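Intracellular serine protease (Bacillus licheniformis, PDB 4ZOQ) probably acts as a subtilisin-like serine endopeptidase that cuts lanthipeptide precursors at a specific sequence. Local coordinates at residues 245-259 and 265-277. Residues are numbered along the deposited sequence; the frame is centred on the assembly and turned at random.
Sequences LVLTTYPKGKDNTAL and IPKGYSLSYGTSL
V246 to T249 pair with Y269 to S272 as two adjacent antiparallel strands, joined by a long connection that includes helix 258-262, set apart from the mainly parallel central sheet of the subtilase fold and leading to the predicted catalytic S276 near the start of helix 275-297. V246 and S272 form one hydrogen-bonded pair, T248 and S270 the next. At the latter the threonine grips twice: OG1 of T248, held between its own backbone N and carbonyl carbon (chi1 60°), reaches S270 O at 2.6 Å, while T248 N approaches that oxygen from the opposite face of the carbonyl plane. Beyond the strands, Y250 N bonds G268 O from above its carbonyl plane, and CB of S270 lies over a face of the Y250 ring, 4.3 Å from its centroid. N256 ties the connection to the chain entering the second strand. Its ND2 donates to Y269 O (3.1 Å), nearly head-on to the carbonyl, and to I265 O (3.0 Å) from above the carbonyl plane. With a leucine in its place, both carbonyls would probably be left without their shared amide donor. L247 and L271 share a face with Y269, L271 CD1 3.7 Å from L247 CD1, and L245 packs against L271 just before the strand. On the other face, L277 CD1 touches V246 CG2 and T248 CG2; M93 of helix 86-97 and W24 and F25 of helix 24-30 meet V246.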
loop_
_atom_site.group_PDB
_atom_site.type_symbol
_atom_site.label_atom_id
_atom_site.label_comp_id
_atom_site.label_asym_id
_atom_site.label_seq_id
_atom_site.Cartn_x
_atom_site.Cartn_y
_atom_site.Cartn_z
ATOM N N LEU B 245 -8.669 17.954 -5.870
ATOM C CA LEU B 245 -7.480 17.101 -6.045
ATOM C C LEU B 245 -6.521 17.230 -4.859
ATOM O O LEU B 245 -6.643 18.163 -4.058
ATOM C CB LEU B 245 -6.772 17.470 -7.350
ATOM C CG LEU B 245 -7.476 17.126 -8.675
ATOM C CD1 LEU B 245 -6.867 17.859 -9.900
ATOM C CD2 LEU B 245 -7.394 15.589 -8.885
ATOM N N VAL B 246 -5.551 16.323 -4.758
ATOM C CA VAL B 246 -4.626 16.364 -3.637
ATOM C C VAL B 246 -3.194 16.498 -4.133
ATOM O O VAL B 246 -2.839 15.954 -5.186
ATOM C CB VAL B 246 -4.772 15.109 -2.709
ATOM C CG1 VAL B 246 -6.169 15.087 -2.103
ATOM C CG2 VAL B 246 -4.461 13.780 -3.432
ATOM N N LEU B 247 -2.371 17.246 -3.398
ATOM C CA LEU B 247 -0.972 17.369 -3.788
ATOM C C LEU B 247 -0.205 16.085 -3.441
ATOM O O LEU B 247 -0.451 15.454 -2.416
ATOM C CB LEU B 247 -0.311 18.586 -3.129
ATOM C CG LEU B 247 0.937 19.111 -3.862
ATOM C CD1 LEU B 247 0.534 19.634 -5.224
ATOM C CD2 LEU B 247 1.667 20.190 -3.086
ATOM N N THR B 248 0.737 15.730 -4.303
ATOM C CA THR B 248 1.635 14.594 -4.096
ATOM C C THR B 248 3.093 15.009 -4.302
ATOM O O THR B 248 3.413 15.914 -5.100
ATOM C CB THR B 248 1.330 13.454 -5.092
ATOM O OG1 THR B 248 1.503 13.930 -6.446
ATOM C CG2 THR B 248 -0.080 12.964 -4.934
ATOM N N THR B 249 3.988 14.317 -3.622
ATOM C CA THR B 249 5.393 14.421 -3.975
ATOM C C THR B 249 5.579 13.593 -5.229
ATOM O O THR B 249 5.085 12.471 -5.342
ATOM C CB THR B 249 6.321 13.956 -2.854
ATOM O OG1 THR B 249 5.838 12.713 -2.342
ATOM C CG2 THR B 249 6.339 14.957 -1.712
ATOM N N TYR B 250 6.293 14.176 -6.179
ATOM C CA TYR B 250 6.484 13.579 -7.491
ATOM C C TYR B 250 7.993 13.634 -7.762
ATOM O O TYR B 250 8.661 14.556 -7.262
ATOM C CB TYR B 250 5.658 14.341 -8.526
ATOM C CG TYR B 250 5.363 13.571 -9.796
ATOM C CD1 TYR B 250 4.561 12.424 -9.773
ATOM C CD2 TYR B 250 5.835 14.026 -11.026
ATOM C CE1 TYR B 250 4.279 11.722 -10.933
ATOM C CE2 TYR B 250 5.552 13.342 -12.193
ATOM C CZ TYR B 250 4.771 12.193 -12.139
ATOM O OH TYR B 250 4.498 11.525 -13.295
ATOM N N PRO B 251 8.546 12.611 -8.455
ATOM C CA PRO B 251 10.005 12.556 -8.652
ATOM C C PRO B 251 10.542 13.887 -9.184
ATOM O O PRO B 251 10.089 14.392 -10.205
ATOM C CB PRO B 251 10.180 11.430 -9.663
ATOM C CG PRO B 251 8.992 10.536 -9.451
ATOM C CD PRO B 251 7.860 11.482 -9.121
ATOM N N LYS B 252 11.483 14.471 -8.457
ATOM C CA LYS B 252 11.860 15.848 -8.711
ATOM C C LYS B 252 12.468 16.025 -10.108
ATOM O O LYS B 252 12.343 17.084 -10.720
ATOM C CB LYS B 252 12.832 16.332 -7.638
ATOM C CG LYS B 252 14.262 16.322 -8.091
ATOM C CD LYS B 252 15.261 16.401 -6.952
ATOM C CE LYS B 252 15.445 15.060 -6.284
ATOM N NZ LYS B 252 16.340 15.244 -5.113
ATOM N N GLY B 253 13.101 14.985 -10.633
ATOM C CA GLY B 253 13.714 15.107 -11.938
ATOM C C GLY B 253 12.789 14.692 -13.057
ATOM O O GLY B 253 13.232 14.496 -14.183
ATOM N N LYS B 254 11.500 14.569 -12.758
ATOM C CA LYS B 254 10.525 14.121 -13.743
ATOM C C LYS B 254 9.599 15.291 -14.030
ATOM O O LYS B 254 9.290 16.048 -13.125
ATOM C CB LYS B 254 9.777 12.883 -13.220
ATOM C CG LYS B 254 8.984 12.119 -14.265
ATOM C CD LYS B 254 8.102 11.026 -13.666
ATOM C CE LYS B 254 7.193 10.412 -14.741
ATOM N NZ LYS B 254 7.818 9.245 -15.412
ATOM N N ASP B 255 9.195 15.488 -15.282
ATOM C CA ASP B 255 8.263 16.579 -15.604
ATOM C C ASP B 255 6.884 16.273 -15.034
ATOM O O ASP B 255 6.402 15.149 -15.163
ATOM C CB ASP B 255 8.129 16.788 -17.118
ATOM C CG ASP B 255 9.364 17.412 -17.761
ATOM O OD1 ASP B 255 10.139 18.168 -17.107
ATOM O OD2 ASP B 255 9.529 17.168 -18.972
ATOM N N ASN B 256 6.255 17.238 -14.376
ATOM C CA ASN B 256 4.888 17.010 -13.922
ATOM C C ASN B 256 3.926 17.444 -15.026
ATOM O O ASN B 256 4.369 17.775 -16.123
ATOM C CB ASN B 256 4.606 17.723 -12.594
ATOM C CG ASN B 256 4.829 19.211 -12.664
ATOM O OD1 ASN B 256 4.833 19.816 -13.751
ATOM N ND2 ASN B 256 5.054 19.819 -11.494
ATOM N N THR B 257 2.624 17.418 -14.744
ATOM C CA THR B 257 1.606 17.538 -15.788
ATOM C C THR B 257 1.315 18.967 -16.201
ATOM O O THR B 257 1.650 19.897 -15.478
ATOM C CB THR B 257 0.271 16.918 -15.348
ATOM O OG1 THR B 257 -0.449 17.859 -14.525
ATOM C CG2 THR B 257 0.521 15.594 -14.616
ATOM N N ALA B 258 0.649 19.128 -17.343
ATOM C CA ALA B 258 0.220 20.448 -17.832
ATOM C C ALA B 258 -0.665 21.206 -16.821
ATOM O O ALA B 258 -0.584 22.416 -16.701
ATOM C CB ALA B 258 -0.498 20.303 -19.163
ATOM N N LEU B 259 -1.516 20.486 -16.104
ATOM C CA LEU B 259 -2.351 21.081 -15.064
ATOM C C LEU B 259 -1.481 21.645 -13.958
ATOM O O LEU B 259 -1.731 22.758 -13.460
ATOM C CB LEU B 259 -3.291 20.036 -14.484
ATOM C CG LEU B 259 -4.173 20.452 -13.312
ATOM C CD1 LEU B 259 -5.166 21.514 -13.764
ATOM C CD2 LEU B 259 -4.875 19.226 -12.730
ATOM N N ILE B 265 2.758 24.700 -10.094
ATOM C CA ILE B 265 3.306 23.701 -9.216
ATOM C C ILE B 265 4.673 23.316 -9.738
ATOM O O ILE B 265 4.767 22.701 -10.800
ATOM C CB ILE B 265 2.437 22.427 -9.179
ATOM C CG1 ILE B 265 0.935 22.757 -9.180
ATOM C CG2 ILE B 265 2.926 21.490 -8.079
ATOM C CD1 ILE B 265 0.337 23.064 -7.831
ATOM N N PRO B 266 5.729 23.591 -8.965
ATOM C CA PRO B 266 7.086 23.290 -9.434
ATOM C C PRO B 266 7.324 21.781 -9.453
ATOM O O PRO B 266 6.542 21.037 -8.859
ATOM C CB PRO B 266 7.973 23.983 -8.399
ATOM C CG PRO B 266 7.181 23.941 -7.180
ATOM C CD PRO B 266 5.730 24.070 -7.577
ATOM N N LYS B 267 8.363 21.323 -10.140
ATOM C CA LYS B 267 8.654 19.903 -10.145
ATOM C C LYS B 267 8.956 19.391 -8.756
ATOM O O LYS B 267 9.421 20.136 -7.902
ATOM C CB LYS B 267 9.788 19.561 -11.092
ATOM C CG LYS B 267 9.373 19.622 -12.564
ATOM C CD LYS B 267 10.596 19.379 -13.467
ATOM C CE LYS B 267 11.181 20.667 -14.017
ATOM N NZ LYS B 267 12.434 20.363 -14.770
ATOM N N GLY B 268 8.624 18.122 -8.517
ATOM C CA GLY B 268 8.736 17.567 -7.184
ATOM C C GLY B 268 7.366 17.407 -6.556
ATOM O O GLY B 268 7.249 16.820 -5.479
ATOM N N TYR B 269 6.349 18.012 -7.182
ATOM C CA TYR B 269 4.967 17.894 -6.727
ATOM C C TYR B 269 4.039 17.727 -7.908
ATOM O O TYR B 269 4.354 18.172 -9.018
ATOM C CB TYR B 269 4.535 19.106 -5.884
ATOM C CG TYR B 269 5.488 19.380 -4.749
ATOM C CD1 TYR B 269 5.465 18.602 -3.589
ATOM C CD2 TYR B 269 6.423 20.406 -4.836
ATOM C CE1 TYR B 269 6.360 18.830 -2.553
ATOM C CE2 TYR B 269 7.311 20.652 -3.794
ATOM C CZ TYR B 269 7.275 19.858 -2.656
ATOM O OH TYR B 269 8.149 20.106 -1.620
ATOM N N SER B 270 2.901 17.068 -7.669
ATOM C CA SER B 270 1.870 16.901 -8.696
ATOM C C SER B 270 0.479 16.744 -8.073
ATOM O O SER B 270 0.296 16.145 -7.001
ATOM C CB SER B 270 2.171 15.713 -9.615
ATOM O OG SER B 270 1.229 15.622 -10.687
ATOM N N LEU B 271 -0.504 17.268 -8.778
ATOM C CA LEU B 271 -1.876 17.176 -8.370
ATOM C C LEU B 271 -2.416 15.841 -8.860
ATOM O O LEU B 271 -2.259 15.477 -10.030
ATOM C CB LEU B 271 -2.641 18.350 -8.962
ATOM C CG LEU B 271 -3.534 19.165 -8.047
ATOM C CD1 LEU B 271 -2.803 19.532 -6.752
ATOM C CD2 LEU B 271 -3.894 20.407 -8.822
ATOM N N SER B 272 -3.067 15.109 -7.976
ATOM C CA SER B 272 -3.511 13.766 -8.310
ATOM C C SER B 272 -4.694 13.341 -7.441
ATOM O O SER B 272 -5.263 14.159 -6.709
ATOM C CB SER B 272 -2.322 12.800 -8.132
ATOM O OG SER B 272 -2.576 11.512 -8.673
ATOM N N TYR B 273 -5.040 12.056 -7.511
ATOM C CA TYR B 273 -6.139 11.480 -6.735
ATOM C C TYR B 273 -6.028 9.949 -6.721
ATOM O O TYR B 273 -5.350 9.377 -7.561
ATOM C CB TYR B 273 -7.492 11.947 -7.302
ATOM C CG TYR B 273 -7.888 11.287 -8.613
ATOM C CD1 TYR B 273 -8.423 10.004 -8.650
ATOM C CD2 TYR B 273 -7.705 11.957 -9.829
ATOM C CE1 TYR B 273 -8.777 9.393 -9.861
ATOM C CE2 TYR B 273 -8.060 11.363 -11.050
ATOM C CZ TYR B 273 -8.596 10.077 -11.056
ATOM O OH TYR B 273 -8.962 9.489 -12.253
ATOM N N GLY B 274 -6.752 9.292 -5.819
ATOM C CA GLY B 274 -6.866 7.845 -5.842
ATOM C C GLY B 274 -6.780 7.150 -4.487
ATOM O O GLY B 274 -6.268 7.728 -3.478
ATOM N N THR B 275 -7.327 5.927 -4.447
ATOM C CA THR B 275 -7.225 5.084 -3.260
ATOM C C THR B 275 -5.747 4.781 -2.972
ATOM O O THR B 275 -5.356 4.516 -1.828
ATOM C CB THR B 275 -8.010 3.735 -3.374
ATOM O OG1 THR B 275 -7.606 3.031 -4.548
ATOM C CG2 THR B 275 -9.526 3.951 -3.422
ATOM N N SER B 276 -4.905 4.838 -3.991
ATOM C CA SER B 276 -3.485 4.594 -3.741
ATOM C C SER B 276 -2.875 5.712 -2.902
ATOM O O SER B 276 -1.790 5.594 -2.364
ATOM C CB SER B 276 -2.727 4.468 -5.059
ATOM O OG SER B 276 -2.651 5.720 -5.723
ATOM N N LEU B 277 -3.611 6.809 -2.803
ATOM C CA LEU B 277 -3.207 7.950 -2.024
ATOM C C LEU B 277 -3.953 7.973 -0.691
ATOM O O LEU B 277 -3.572 8.695 0.221
ATOM C CB LEU B 277 -3.472 9.230 -2.806
ATOM C CG LEU B 277 -2.767 9.279 -4.163
ATOM C CD1 LEU B 277 -3.087 10.577 -4.877
ATOM C CD2 LEU B 277 -1.242 9.057 -4.037
HETATM O O HOH W 1 7.938 16.677 -10.809
HETATM O O HOH W 2 -1.720 17.509 -12.121
#